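Local coordinates for protein molinate hydrolase (Gulosibacter molinativorax, PDB 4UB9) that probably hydrolyses the thiocarbamate herbicide molinate, as a zinc-binding member of the amidohydrolase family that acts on carbon-nitrogen bonds other than peptide bonds, at residues R360-G365 / K411-M416; Q323-V328 / P426-R431; R80-Q85 / G471-F476. All blocks are in the same frame, centred on the assembly; numbering follows the deposited sequence.

Contact 1 of 3, residues R360-G365 / K411-M416; sequences RMIKAG and KGMDPM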
ATOM      1  N   ARG A 360     -13.570  20.070  30.875  1.00 37.37           N
ATOM      2  CA  ARG A 360     -13.751  21.517  31.042  1.00 33.04           C
ATOM      3  C   ARG A 360     -15.114  21.981  30.549  1.00 37.00           C
ATOM      4  O   ARG A 360     -15.717  22.885  31.135  1.00 37.23           O
ATOM      5  CB  ARG A 360     -12.652  22.281  30.360  1.00 34.24           C
ATOM      6  CG  ARG A 360     -11.310  22.051  31.043  1.00 35.46           C
ATOM      7  CD  ARG A 360     -10.153  22.628  30.238  1.00 36.23           C
ATOM      8  NE  ARG A 360     -10.441  24.011  29.870  1.00 36.90           N
ATOM      9  CZ  ARG A 360     -10.224  24.576  28.695  1.00 35.58           C
ATOM     10  NH1 ARG A 360      -9.705  23.912  27.666  1.00 40.97           N
ATOM     11  NH2 ARG A 360     -10.565  25.823  28.552  1.00 41.40           N
ATOM     12  N   MET A 361     -15.644  21.331  29.528  1.00 31.50           N
ATOM     13  CA  MET A 361     -16.958  21.694  29.063  1.00 32.71           C
ATOM     14  C   MET A 361     -18.019  21.371  30.112  1.00 34.38           C
ATOM     15  O   MET A 361     -18.993  22.107  30.308  1.00 39.00           O
ATOM     16  CB  MET A 361     -17.280  20.988  27.765  1.00 31.92           C
ATOM     17  CG  MET A 361     -16.357  21.397  26.656  1.00 36.45           C
ATOM     18  SD  MET A 361     -16.939  22.786  25.663  1.00 44.80           S
ATOM     19  CE  MET A 361     -18.235  21.955  24.711  1.00 39.26           C
ATOM     20  N   ILE A 362     -17.882  20.203  30.697  1.00 35.72           N
ATOM     21  CA  ILE A 362     -18.821  19.728  31.687  1.00 36.41           C
ATOM     22  C   ILE A 362     -18.766  20.678  32.872  1.00 37.95           C
ATOM     23  O   ILE A 362     -19.789  21.124  33.355  1.00 36.86           O
ATOM     24  CB  ILE A 362     -18.459  18.300  32.147  1.00 38.43           C
ATOM     25  CG1 ILE A 362     -18.884  17.275  31.101  1.00 35.53           C
ATOM     26  CG2 ILE A 362     -19.115  17.947  33.502  1.00 39.25           C
ATOM     27  CD1 ILE A 362     -18.094  15.976  31.152  1.00 38.64           C
ATOM     28  N   LYS A 363     -17.550  20.944  33.318  1.00 36.55           N
ATOM     29  CA  LYS A 363     -17.284  21.779  34.467  1.00 40.03           C
ATOM     30  C   LYS A 363     -17.804  23.187  34.292  1.00 38.87           C
ATOM     31  O   LYS A 363     -18.386  23.755  35.192  1.00 41.87           O
ATOM     32  CB  LYS A 363     -15.777  21.824  34.769  1.00 47.51           C
ATOM     33  CG  LYS A 363     -15.413  22.704  35.963  1.00 56.35           C
ATOM     34  CD  LYS A 363     -16.252  22.356  37.213  1.00 68.26           C
ATOM     35  CE  LYS A 363     -16.763  23.566  38.012  1.00 74.81           C
ATOM     36  NZ  LYS A 363     -15.971  23.796  39.251  1.00 77.27           N
ATOM     37  N   ALA A 364     -17.667  23.728  33.105  1.00 36.92           N
ATOM     38  CA  ALA A 364     -18.209  25.063  32.840  1.00 37.45           C
ATOM     39  C   ALA A 364     -19.723  25.071  32.642  1.00 36.65           C
ATOM     40  O   ALA A 364     -20.322  26.114  32.501  1.00 44.22           O
ATOM     41  CB  ALA A 364     -17.521  25.679  31.633  1.00 34.65           C
ATOM     42  N   GLY A 365     -20.332  23.898  32.588  1.00 36.90           N
ATOM     43  CA  GLY A 365     -21.789  23.777  32.427  1.00 32.70           C
ATOM     44  C   GLY A 365     -22.333  24.228  31.078  1.00 37.45           C
ATOM     45  O   GLY A 365     -23.430  24.740  30.997  1.00 36.71           O
ATOM     46  N   LYS A 411     -16.300  11.748  34.124  1.00 32.50           N
ATOM     47  CA  LYS A 411     -15.582  13.003  33.974  1.00 36.36           C
ATOM     48  C   LYS A 411     -16.170  14.124  34.806  1.00 35.91           C
ATOM     49  O   LYS A 411     -15.795  15.270  34.634  1.00 39.82           O
ATOM     50  CB  LYS A 411     -15.602  13.447  32.514  1.00 37.43           C
ATOM     51  CG  LYS A 411     -14.837  12.519  31.595  1.00 35.12           C
ATOM     52  CD  LYS A 411     -15.027  12.962  30.157  1.00 40.38           C
ATOM     53  CE  LYS A 411     -15.130  11.785  29.212  1.00 39.15           C
ATOM     54  NZ  LYS A 411     -13.836  11.114  29.070  1.00 35.44           N
ATOM     55  N   GLY A 412     -17.153  13.811  35.642  1.00 34.81           N
ATOM     56  CA  GLY A 412     -17.720  14.809  36.577  1.00 32.25           C
ATOM     57  C   GLY A 412     -19.110  15.297  36.234  1.00 33.50           C
ATOM     58  O   GLY A 412     -19.648  16.139  36.911  1.00 33.78           O
ATOM     59  N   MET A 413     -19.721  14.757  35.196  1.00 33.59           N
ATOM     60  CA  MET A 413     -21.038  15.218  34.880  1.00 31.71           C
ATOM     61  C   MET A 413     -21.999  14.697  35.923  1.00 34.46           C
ATOM     62  O   MET A 413     -21.889  13.589  36.407  1.00 34.06           O
ATOM     63  CB  MET A 413     -21.503  14.775  33.499  1.00 32.02           C
ATOM     64  CG  MET A 413     -22.622  15.650  32.923  1.00 33.99           C
ATOM     65  SD  MET A 413     -23.159  15.154  31.271  1.00 38.44           S
ATOM     66  CE  MET A 413     -24.029  16.612  30.727  1.00 38.79           C
ATOM     67  N   ASP A 414     -22.963  15.546  36.255  1.00 35.90           N
ATOM     68  CA  ASP A 414     -24.020  15.187  37.128  1.00 35.07           C
ATOM     69  C   ASP A 414     -24.928  14.150  36.449  1.00 37.80           C
ATOM     70  O   ASP A 414     -25.404  14.389  35.347  1.00 40.96           O
ATOM     71  CB  ASP A 414     -24.826  16.448  37.495  1.00 35.15           C
ATOM     72  CG  ASP A 414     -26.018  16.125  38.381  1.00 43.19           C
ATOM     73  OD1 ASP A 414     -25.773  15.681  39.535  1.00 48.28           O
ATOM     74  OD2 ASP A 414     -27.197  16.334  37.973  1.00 44.59           O
ATOM     75  N   PRO A 415     -25.321  13.094  37.173  1.00 34.79           N
ATOM     76  CA  PRO A 415     -26.218  12.115  36.578  1.00 33.43           C
ATOM     77  C   PRO A 415     -27.487  12.663  35.982  1.00 34.00           C
ATOM     78  O   PRO A 415     -27.942  12.177  34.943  1.00 32.16           O
ATOM     79  CB  PRO A 415     -26.553  11.163  37.751  1.00 33.00           C
ATOM     80  CG  PRO A 415     -25.335  11.204  38.597  1.00 36.33           C
ATOM     81  CD  PRO A 415     -24.788  12.628  38.468  1.00 36.33           C
ATOM     82  N   MET A 416     -28.118  13.611  36.656  1.00 33.20           N
ATOM     83  CA  MET A 416     -29.363  14.169  36.108  1.00 33.12           C
ATOM     84  C   MET A 416     -29.078  14.897  34.770  1.00 31.41           C
ATOM     85  O   MET A 416     -29.865  14.839  33.834  1.00 33.31           O
ATOM     86  CB  MET A 416     -30.032  15.139  37.086  1.00 33.73           C
ATOM     87  CG  MET A 416     -31.373  15.668  36.575  1.00 36.14           C
ATOM     88  SD  MET A 416     -32.558  14.319  36.463  1.00 44.18           S
ATOM     89  CE  MET A 416     -34.060  15.025  35.859  1.00 47.09           C
TER
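I362, in the last turn of helix 353-363, comes closest to M413 in the loop between helices 400-410 and 415-421, their CA atoms 6.0 Å apart. The contact is consistent with the helical layer around the TIM barrel of the amidohydrolase family, and in it one branched side chain packs against the turn between two helices. The two methyl-bearing branches of I362 divide the work. CG2, set opposite the backbone N (CG1 has chi1 -77°), presses on the backbone of the turn, reaching M413 CA at 3.6 Å and, from the same methyl, G412 C at 3.8 Å. The CD1 end of the other branch touches CB of K411 at 3.8 Å, where the two side chains run at about a right angle to each other. Beyond CB the lysine chain leads away over D358 and V359, and its NZ is bound by H355 ND1 and the carbonyl O of T331. K411 thus gives I362 an apolar surface while its charged end ties the turn back to helix 353-363. G412, with phi 108°, closes helix 400-410 in a Schellman motif, a backbone shape that calls for glycine. On the far side of the turn D414 is the N-cap residue of helix 415-421, its OD2 accepting a weak bond from M416 N. M408, in helix 400-410, lies against both I362 and M413 and completes the apolar patch. Within it, I362 CG2 also meets M413 CB at 4.0 Å.

Contact 2 of 3, residues Q323-V328 / P426-R431; sequences QLWSEV and PAKAYR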
ATOM      1  N   GLN A 323     -25.486  30.244  24.364  1.00 39.31           N
ATOM      2  CA  GLN A 323     -26.300  29.058  24.755  1.00 44.46           C
ATOM      3  C   GLN A 323     -26.518  28.099  23.586  1.00 39.73           C
ATOM      4  O   GLN A 323     -27.616  27.745  23.263  1.00 41.25           O
ATOM      5  CB  GLN A 323     -27.646  29.484  25.373  1.00 43.52           C
ATOM      6  CG  GLN A 323     -27.485  30.045  26.783  1.00 47.81           C
ATOM      7  CD  GLN A 323     -27.055  28.957  27.781  1.00 56.37           C
ATOM      8  OE1 GLN A 323     -25.919  28.950  28.283  1.00 59.99           O
ATOM      9  NE2 GLN A 323     -27.968  28.032  28.072  1.00 55.86           N
ATOM     10  N   LEU A 324     -25.444  27.755  22.933  1.00 37.39           N
ATOM     11  CA  LEU A 324     -25.510  26.845  21.838  1.00 35.43           C
ATOM     12  C   LEU A 324     -25.276  25.418  22.339  1.00 34.85           C
ATOM     13  O   LEU A 324     -24.510  25.193  23.255  1.00 30.30           O
ATOM     14  CB  LEU A 324     -24.465  27.203  20.754  1.00 34.58           C
ATOM     15  CG  LEU A 324     -24.606  28.561  20.069  1.00 35.53           C
ATOM     16  CD1 LEU A 324     -23.422  28.826  19.159  1.00 36.41           C
ATOM     17  CD2 LEU A 324     -25.897  28.648  19.261  1.00 33.84           C
ATOM     18  N   TRP A 325     -25.893  24.465  21.642  1.00 36.27           N
ATOM     19  CA  TRP A 325     -25.736  23.062  21.944  1.00 34.21           C
ATOM     20  C   TRP A 325     -24.503  22.445  21.302  1.00 32.80           C
ATOM     21  O   TRP A 325     -24.318  22.485  20.083  1.00 32.95           O
ATOM     22  CB  TRP A 325     -26.955  22.300  21.504  1.00 35.88           C
ATOM     23  CG  TRP A 325     -28.171  22.669  22.198  1.00 34.57           C
ATOM     24  CD1 TRP A 325     -29.190  23.386  21.688  1.00 39.08           C
ATOM     25  CD2 TRP A 325     -28.555  22.303  23.517  1.00 33.87           C
ATOM     26  NE1 TRP A 325     -30.200  23.495  22.614  1.00 39.71           N
ATOM     27  CE2 TRP A 325     -29.827  22.853  23.751  1.00 36.70           C
ATOM     28  CE3 TRP A 325     -27.951  21.573  24.531  1.00 38.58           C
ATOM     29  CZ2 TRP A 325     -30.502  22.712  24.956  1.00 37.09           C
ATOM     30  CZ3 TRP A 325     -28.626  21.426  25.761  1.00 37.94           C
ATOM     31  CH2 TRP A 325     -29.885  21.997  25.950  1.00 37.79           C
ATOM     32  N   SER A 326     -23.690  21.826  22.136  1.00 32.50           N
ATOM     33  CA  SER A 326     -22.563  20.987  21.680  1.00 33.73           C
ATOM     34  C   SER A 326     -22.834  19.513  21.886  1.00 34.84           C
ATOM     35  O   SER A 326     -23.184  19.115  23.014  1.00 35.96           O
ATOM     36  CB  SER A 326     -21.342  21.323  22.511  1.00 31.40           C
ATOM     37  OG  SER A 326     -20.949  22.642  22.304  1.00 33.92           O
ATOM     38  N   GLU A 327     -22.695  18.674  20.859  1.00 35.33           N
ATOM     39  CA  GLU A 327     -22.590  17.250  21.132  1.00 34.71           C
ATOM     40  C   GLU A 327     -21.147  16.898  21.243  1.00 31.86           C
ATOM     41  O   GLU A 327     -20.300  17.484  20.593  1.00 33.78           O
ATOM     42  CB  GLU A 327     -23.433  16.271  20.264  1.00 38.97           C
ATOM     43  CG  GLU A 327     -22.865  15.720  19.008  1.00 44.80           C
ATOM     44  CD  GLU A 327     -22.069  14.425  19.107  1.00 42.38           C
ATOM     45  OE1 GLU A 327     -22.604  13.324  18.849  1.00 38.75           O
ATOM     46  OE2 GLU A 327     -20.866  14.547  19.325  1.00 42.87           O
ATOM     47  N   VAL A 328     -20.879  15.948  22.116  1.00 32.80           N
ATOM     48  CA  VAL A 328     -19.514  15.480  22.366  1.00 31.80           C
ATOM     49  C   VAL A 328     -19.545  13.985  22.427  1.00 28.60           C
ATOM     50  O   VAL A 328     -20.607  13.390  22.622  1.00 25.20           O
ATOM     51  CB  VAL A 328     -18.917  16.011  23.652  1.00 33.35           C
ATOM     52  CG1 VAL A 328     -18.936  17.527  23.641  1.00 36.82           C
ATOM     53  CG2 VAL A 328     -19.692  15.497  24.834  1.00 34.98           C
ATOM     54  N   PRO A 426     -31.205  16.823  23.183  1.00 35.82           N
ATOM     55  CA  PRO A 426     -31.218  16.626  21.745  1.00 36.17           C
ATOM     56  C   PRO A 426     -32.501  17.151  21.148  1.00 36.36           C
ATOM     57  O   PRO A 426     -32.481  17.780  20.113  1.00 41.10           O
ATOM     58  CB  PRO A 426     -31.182  15.113  21.581  1.00 34.46           C
ATOM     59  CG  PRO A 426     -30.816  14.569  22.897  1.00 35.04           C
ATOM     60  CD  PRO A 426     -31.098  15.567  23.938  1.00 36.68           C
ATOM     61  N   ALA A 427     -33.604  16.867  21.802  1.00 34.52           N
ATOM     62  CA  ALA A 427     -34.891  17.272  21.295  1.00 35.80           C
ATOM     63  C   ALA A 427     -34.935  18.783  21.107  1.00 40.39           C
ATOM     64  O   ALA A 427     -35.511  19.281  20.141  1.00 41.17           O
ATOM     65  CB  ALA A 427     -35.995  16.838  22.240  1.00 36.58           C
ATOM     66  N   LYS A 428     -34.356  19.506  22.058  1.00 39.83           N
ATOM     67  CA  LYS A 428     -34.322  20.964  21.966  1.00 39.68           C
ATOM     68  C   LYS A 428     -33.433  21.436  20.818  1.00 37.12           C
ATOM     69  O   LYS A 428     -33.850  22.226  19.991  1.00 34.70           O
ATOM     70  CB  LYS A 428     -33.822  21.594  23.266  1.00 43.34           C
ATOM     71  CG  LYS A 428     -34.754  21.430  24.462  1.00 47.66           C
ATOM     72  CD  LYS A 428     -34.675  22.647  25.371  1.00 54.38           C
ATOM     73  CE  LYS A 428     -35.543  22.520  26.605  1.00 55.81           C
ATOM     74  NZ  LYS A 428     -34.761  21.768  27.592  1.00 63.20           N
ATOM     75  N   ALA A 429     -32.227  20.895  20.761  1.00 35.26           N
ATOM     76  CA  ALA A 429     -31.292  21.229  19.711  1.00 34.93           C
ATOM     77  C   ALA A 429     -31.896  21.066  18.323  1.00 34.11           C
ATOM     78  O   ALA A 429     -31.683  21.901  17.425  1.00 29.97           O
ATOM     79  CB  ALA A 429     -30.031  20.398  19.802  1.00 32.75           C
ATOM     80  N   TYR A 430     -32.637  19.988  18.160  1.00 32.06           N
ATOM     81  CA  TYR A 430     -33.239  19.634  16.875  1.00 32.53           C
ATOM     82  C   TYR A 430     -34.645  20.241  16.690  1.00 31.62           C
ATOM     83  O   TYR A 430     -35.339  19.994  15.696  1.00 32.88           O
ATOM     84  CB  TYR A 430     -33.270  18.128  16.707  1.00 31.03           C
ATOM     85  CG  TYR A 430     -31.947  17.434  16.355  1.00 32.18           C
ATOM     86  CD1 TYR A 430     -31.461  17.442  15.054  1.00 31.55           C
ATOM     87  CD2 TYR A 430     -31.226  16.718  17.301  1.00 31.97           C
ATOM     88  CE1 TYR A 430     -30.275  16.810  14.723  1.00 31.21           C
ATOM     89  CE2 TYR A 430     -30.026  16.084  16.977  1.00 31.66           C
ATOM     90  CZ  TYR A 430     -29.562  16.110  15.685  1.00 31.09           C
ATOM     91  OH  TYR A 430     -28.412  15.464  15.348  1.00 27.17           O
ATOM     92  N   ARG A 431     -35.055  21.031  17.676  1.00 32.41           N
ATOM     93  CA  ARG A 431     -36.363  21.769  17.637  1.00 35.09           C
ATOM     94  C   ARG A 431     -37.543  20.803  17.561  1.00 32.10           C
ATOM     95  O   ARG A 431     -38.457  20.974  16.785  1.00 30.78           O
ATOM     96  CB  ARG A 431     -36.350  22.839  16.524  1.00 38.21           C
ATOM     97  CG  ARG A 431     -35.157  23.798  16.711  1.00 45.12           C
ATOM     98  CD  ARG A 431     -35.290  25.176  16.081  1.00 53.15           C
ATOM     99  NE  ARG A 431     -35.480  25.086  14.630  1.00 61.27           N
ATOM    100  CZ  ARG A 431     -34.607  25.451  13.674  1.00 57.32           C
ATOM    101  NH1 ARG A 431     -33.413  25.981  13.959  1.00 59.68           N
ATOM    102  NH2 ARG A 431     -34.949  25.263  12.402  1.00 52.38           N
TER
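W325 lays its indole against the last turn of helix 424-429, and the two segments meet by packing alone, without a polar bond. The central interaction is CH-pi: the A429 methyl sits over one face of the five-membered ring, CB 4.0 Å from the ring centroid and 28° off the normal. Van der Waals contacts extend it. The methyl is displaced toward the CD1-CG bond, with W325 CD1 3.6 Å from A429 CB, and the same CD1 reaches A429 CA, so the ring rests on the helix backbone as well. With CG turned opposite its carbonyl carbon (chi1 -64°), W325 carries the indole out to the helix. Farther along the ring, CZ2 of W325 meets K428 CB at 3.9 Å, an oblique approach. The lysine chain then bends away, and its charge finds a cation-pi partner in F433. Backbone hydrogen bonds fix the base of the tryptophan through M300, while P367, V369 and L299 pack on its side chain. R431, with phi 62°, ends helix 424-429 in a Schellman motif just beyond the contact. A helix packed against a residue beside strand 326-328 is consistent with the helix-outside-strand layering of the TIM-barrel fold.

Contact 3 of 3, residues R80-Q85 / G471-F476; sequences RQIDAQ and GREIDF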
ATOM      1  N   ARG A  80     -54.915  -0.814  29.394  1.00 56.87           N
ATOM      2  CA  ARG A  80     -53.607  -1.468  29.499  1.00 60.55           C
ATOM      3  C   ARG A  80     -52.741  -0.710  30.484  1.00 57.08           C
ATOM      4  O   ARG A  80     -52.683   0.518  30.449  1.00 62.91           O
ATOM      5  CB  ARG A  80     -52.914  -1.558  28.131  1.00 64.58           C
ATOM      6  CG  ARG A  80     -53.075  -2.903  27.440  1.00 78.83           C
ATOM      7  CD  ARG A  80     -52.214  -3.966  28.117  1.00 95.67           C
ATOM      8  NE  ARG A  80     -50.777  -3.757  27.884  1.00101.77           N
ATOM      9  CZ  ARG A  80     -50.123  -4.116  26.782  1.00108.81           C
ATOM     10  NH1 ARG A  80     -50.769  -4.708  25.781  1.00111.30           N
ATOM     11  NH2 ARG A  80     -48.818  -3.879  26.673  1.00109.02           N
ATOM     12  N   GLN A  81     -52.048  -1.432  31.352  1.00 52.75           N
ATOM     13  CA  GLN A  81     -51.261  -0.778  32.398  1.00 53.42           C
ATOM     14  C   GLN A  81     -49.933  -1.390  32.621  1.00 54.33           C
ATOM     15  O   GLN A  81     -49.744  -2.586  32.464  1.00 57.45           O
ATOM     16  CB  GLN A  81     -51.955  -0.882  33.750  1.00 58.11           C
ATOM     17  CG  GLN A  81     -53.361  -0.363  33.788  1.00 62.96           C
ATOM     18  CD  GLN A  81     -53.919  -0.345  35.205  1.00 73.56           C
ATOM     19  OE1 GLN A  81     -53.172  -0.414  36.189  1.00 62.81           O
ATOM     20  NE2 GLN A  81     -55.245  -0.240  35.304  1.00 79.54           N
ATOM     21  N   ILE A  82     -49.032  -0.583  33.128  1.00 51.04           N
ATOM     22  CA  ILE A  82     -47.756  -1.099  33.557  1.00 52.78           C
ATOM     23  C   ILE A  82     -47.603  -0.727  35.005  1.00 55.91           C
ATOM     24  O   ILE A  82     -47.752   0.437  35.392  1.00 57.74           O
ATOM     25  CB  ILE A  82     -46.589  -0.546  32.712  1.00 49.51           C
ATOM     26  CG1 ILE A  82     -46.626  -1.175  31.313  1.00 55.05           C
ATOM     27  CG2 ILE A  82     -45.241  -0.829  33.360  1.00 45.44           C
ATOM     28  CD1 ILE A  82     -45.771  -0.444  30.279  1.00 54.03           C
ATOM     29  N   ASP A  83     -47.214  -1.712  35.785  1.00 51.28           N
ATOM     30  CA  ASP A  83     -46.992  -1.495  37.177  1.00 55.00           C
ATOM     31  C   ASP A  83     -45.568  -1.004  37.420  1.00 48.77           C
ATOM     32  O   ASP A  83     -44.617  -1.783  37.421  1.00 45.71           O
ATOM     33  CB  ASP A  83     -47.252  -2.778  37.967  1.00 60.52           C
ATOM     34  CG  ASP A  83     -47.019  -2.602  39.464  1.00 68.38           C
ATOM     35  OD1 ASP A  83     -47.048  -1.448  39.964  1.00 77.53           O
ATOM     36  OD2 ASP A  83     -46.817  -3.626  40.145  1.00 79.52           O
ATOM     37  N   ALA A  84     -45.454   0.263  37.758  1.00 48.34           N
ATOM     38  CA  ALA A  84     -44.169   0.876  37.998  1.00 58.56           C
ATOM     39  C   ALA A  84     -43.738   0.959  39.465  1.00 56.76           C
ATOM     40  O   ALA A  84     -42.763   1.604  39.780  1.00 47.54           O
ATOM     41  CB  ALA A  84     -44.118   2.241  37.335  1.00 61.86           C
ATOM     42  N   GLN A  85     -44.463   0.305  40.357  1.00 53.89           N
ATOM     43  CA  GLN A  85     -44.167   0.407  41.773  1.00 58.02           C
ATOM     44  C   GLN A  85     -42.743  -0.028  42.004  1.00 53.19           C
ATOM     45  O   GLN A  85     -42.334  -1.070  41.544  1.00 55.43           O
ATOM     46  CB  GLN A  85     -45.084  -0.530  42.556  1.00 69.32           C
ATOM     47  CG  GLN A  85     -45.963   0.124  43.613  1.00 79.31           C
ATOM     48  CD  GLN A  85     -45.930  -0.596  44.957  1.00 82.99           C
ATOM     49  OE1 GLN A  85     -45.915  -1.821  45.035  1.00 91.89           O
ATOM     50  NE2 GLN A  85     -45.921   0.174  46.026  1.00 80.55           N
ATOM     51  N   GLY A 471     -47.422   5.308  23.307  1.00 50.24           N
ATOM     52  CA  GLY A 471     -48.376   4.549  24.126  1.00 53.32           C
ATOM     53  C   GLY A 471     -48.509   3.063  23.840  1.00 56.65           C
ATOM     54  O   GLY A 471     -49.401   2.391  24.361  1.00 48.80           O
ATOM     55  N   ARG A 472     -47.613   2.558  23.010  1.00 55.14           N
ATOM     56  CA  ARG A 472     -47.631   1.166  22.618  1.00 49.73           C
ATOM     57  C   ARG A 472     -46.440   0.498  23.228  1.00 47.90           C
ATOM     58  O   ARG A 472     -45.316   0.951  23.070  1.00 54.67           O
ATOM     59  CB  ARG A 472     -47.552   1.092  21.120  1.00 58.25           C
ATOM     60  CG  ARG A 472     -47.519  -0.313  20.553  1.00 59.03           C
ATOM     61  CD  ARG A 472     -47.502  -0.214  19.043  1.00 57.54           C
ATOM     62  NE  ARG A 472     -46.330  -0.942  18.591  1.00 63.49           N
ATOM     63  CZ  ARG A 472     -45.216  -0.413  18.112  1.00 55.17           C
ATOM     64  NH1 ARG A 472     -45.075   0.884  17.934  1.00 56.72           N
ATOM     65  NH2 ARG A 472     -44.243  -1.217  17.775  1.00 58.23           N
ATOM     66  N   GLU A 473     -46.685  -0.520  24.019  1.00 47.23           N
ATOM     67  CA  GLU A 473     -45.590  -1.210  24.675  1.00 47.01           C
ATOM     68  C   GLU A 473     -44.901  -2.082  23.653  1.00 42.74           C
ATOM     69  O   GLU A 473     -45.516  -2.716  22.831  1.00 36.67           O
ATOM     70  CB  GLU A 473     -46.037  -2.048  25.888  1.00 49.04           C
ATOM     71  CG  GLU A 473     -44.846  -2.667  26.649  1.00 52.31           C
ATOM     72  CD  GLU A 473     -45.197  -3.315  27.997  1.00 55.86           C
ATOM     73  OE1 GLU A 473     -46.418  -3.478  28.313  1.00 56.02           O
ATOM     74  OE2 GLU A 473     -44.243  -3.621  28.762  1.00 50.05           O
ATOM     75  N   ILE A 474     -43.602  -2.168  23.806  1.00 47.31           N
ATOM     76  CA  ILE A 474     -42.760  -2.871  22.874  1.00 44.88           C
ATOM     77  C   ILE A 474     -42.220  -4.141  23.501  1.00 40.19           C
ATOM     78  O   ILE A 474     -41.655  -4.103  24.595  1.00 36.24           O
ATOM     79  CB  ILE A 474     -41.535  -1.981  22.483  1.00 45.65           C
ATOM     80  CG1 ILE A 474     -41.978  -0.607  21.972  1.00 48.92           C
ATOM     81  CG2 ILE A 474     -40.659  -2.676  21.449  1.00 44.79           C
ATOM     82  CD1 ILE A 474     -42.907  -0.631  20.775  1.00 51.95           C
ATOM     83  N   ASP A 475     -42.290  -5.238  22.761  1.00 46.67           N
ATOM     84  CA  ASP A 475     -41.533  -6.472  23.152  1.00 51.34           C
ATOM     85  C   ASP A 475     -40.041  -6.305  22.814  1.00 50.98           C
ATOM     86  O   ASP A 475     -39.522  -6.863  21.841  1.00 49.60           O
ATOM     87  CB  ASP A 475     -42.104  -7.745  22.512  1.00 48.19           C
ATOM     88  CG  ASP A 475     -41.338  -8.978  22.905  1.00 49.19           C
ATOM     89  OD1 ASP A 475     -40.505  -8.925  23.864  1.00 50.70           O
ATOM     90  OD2 ASP A 475     -41.525 -10.005  22.216  1.00 57.49           O
ATOM     91  N   PHE A 476     -39.354  -5.527  23.638  1.00 50.16           N
ATOM     92  CA  PHE A 476     -38.045  -5.018  23.233  1.00 50.58           C
ATOM     93  C   PHE A 476     -37.000  -6.116  23.167  1.00 47.80           C
ATOM     94  O   PHE A 476     -36.132  -6.086  22.296  1.00 48.13           O
ATOM     95  CB  PHE A 476     -37.587  -3.787  24.034  1.00 49.89           C
ATOM     96  CG  PHE A 476     -37.370  -4.021  25.477  1.00 47.73           C
ATOM     97  CD1 PHE A 476     -38.439  -3.984  26.355  1.00 49.39           C
ATOM     98  CD2 PHE A 476     -36.097  -4.195  25.975  1.00 47.76           C
ATOM     99  CE1 PHE A 476     -38.240  -4.188  27.708  1.00 49.50           C
ATOM    100  CE2 PHE A 476     -35.886  -4.387  27.322  1.00 48.58           C
ATOM    101  CZ  PHE A 476     -36.956  -4.385  28.193  1.00 50.25           C
TER
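R80 and E473 form a salt bridge between edges of two sheets, strand 81-83 of the small mixed sheet and strand 472-473, which pairs with 464-469 beside the amidohydrolase barrel. NH2 of R80 gives a hydrogen bond to E473 OE1 at 2.9 Å, bent to 138° at the hydrogen. The carboxylate oxygen is met on its anti side, somewhat out of plane, and lies at the edge of the guanidinium; the two planes are turned 50° from each other. Bends at chi2 and chi3 fold R80 back so that NH2 also comes within 3.4 Å of E473 CB. The glutamate itself is extended, with CG opposite the backbone N (chi1 -175°), and its second oxygen, OE2, is hydrogen-bonded to H466 ND1 on the neighbouring strand. Gripped through both oxygens, the carboxylate is held against turning. Shortening this glutamate to an alanine is likely to leave R80 without its charge partner and H466 ND1 without its hydrogen-bond partner, and to open a gap beside I82. That isoleucine forms the apolar part of the contact, packing on H466 and V468 too. Its delta methyl lies over the face of the carboxylate, with I82 CD1 3.7 Å from E473 CD.

Followed from the N terminus, the chain first passes 80-85, whose partner 471-476 lies almost four hundred residues later; contact 3 therefore closes the longest loop, spanning the whole barrel and joining the small N-terminal sheet to the strands that follow the barrel's last helices. Inside that span, 323-328 waits for 426-431, and contact 2 sets helix 424-429 on the start of strand 326-328. Contact 1 lies within this second loop in turn, linking helix 353-363 to the turn before helix 415-421. The three loops thus nest and none cross. Contacts 1 and 2 touch, M361 CE lying 3.7 Å from S326 OG, whereas contact 3 stands apart, its nearest atoms about 16 Å from either.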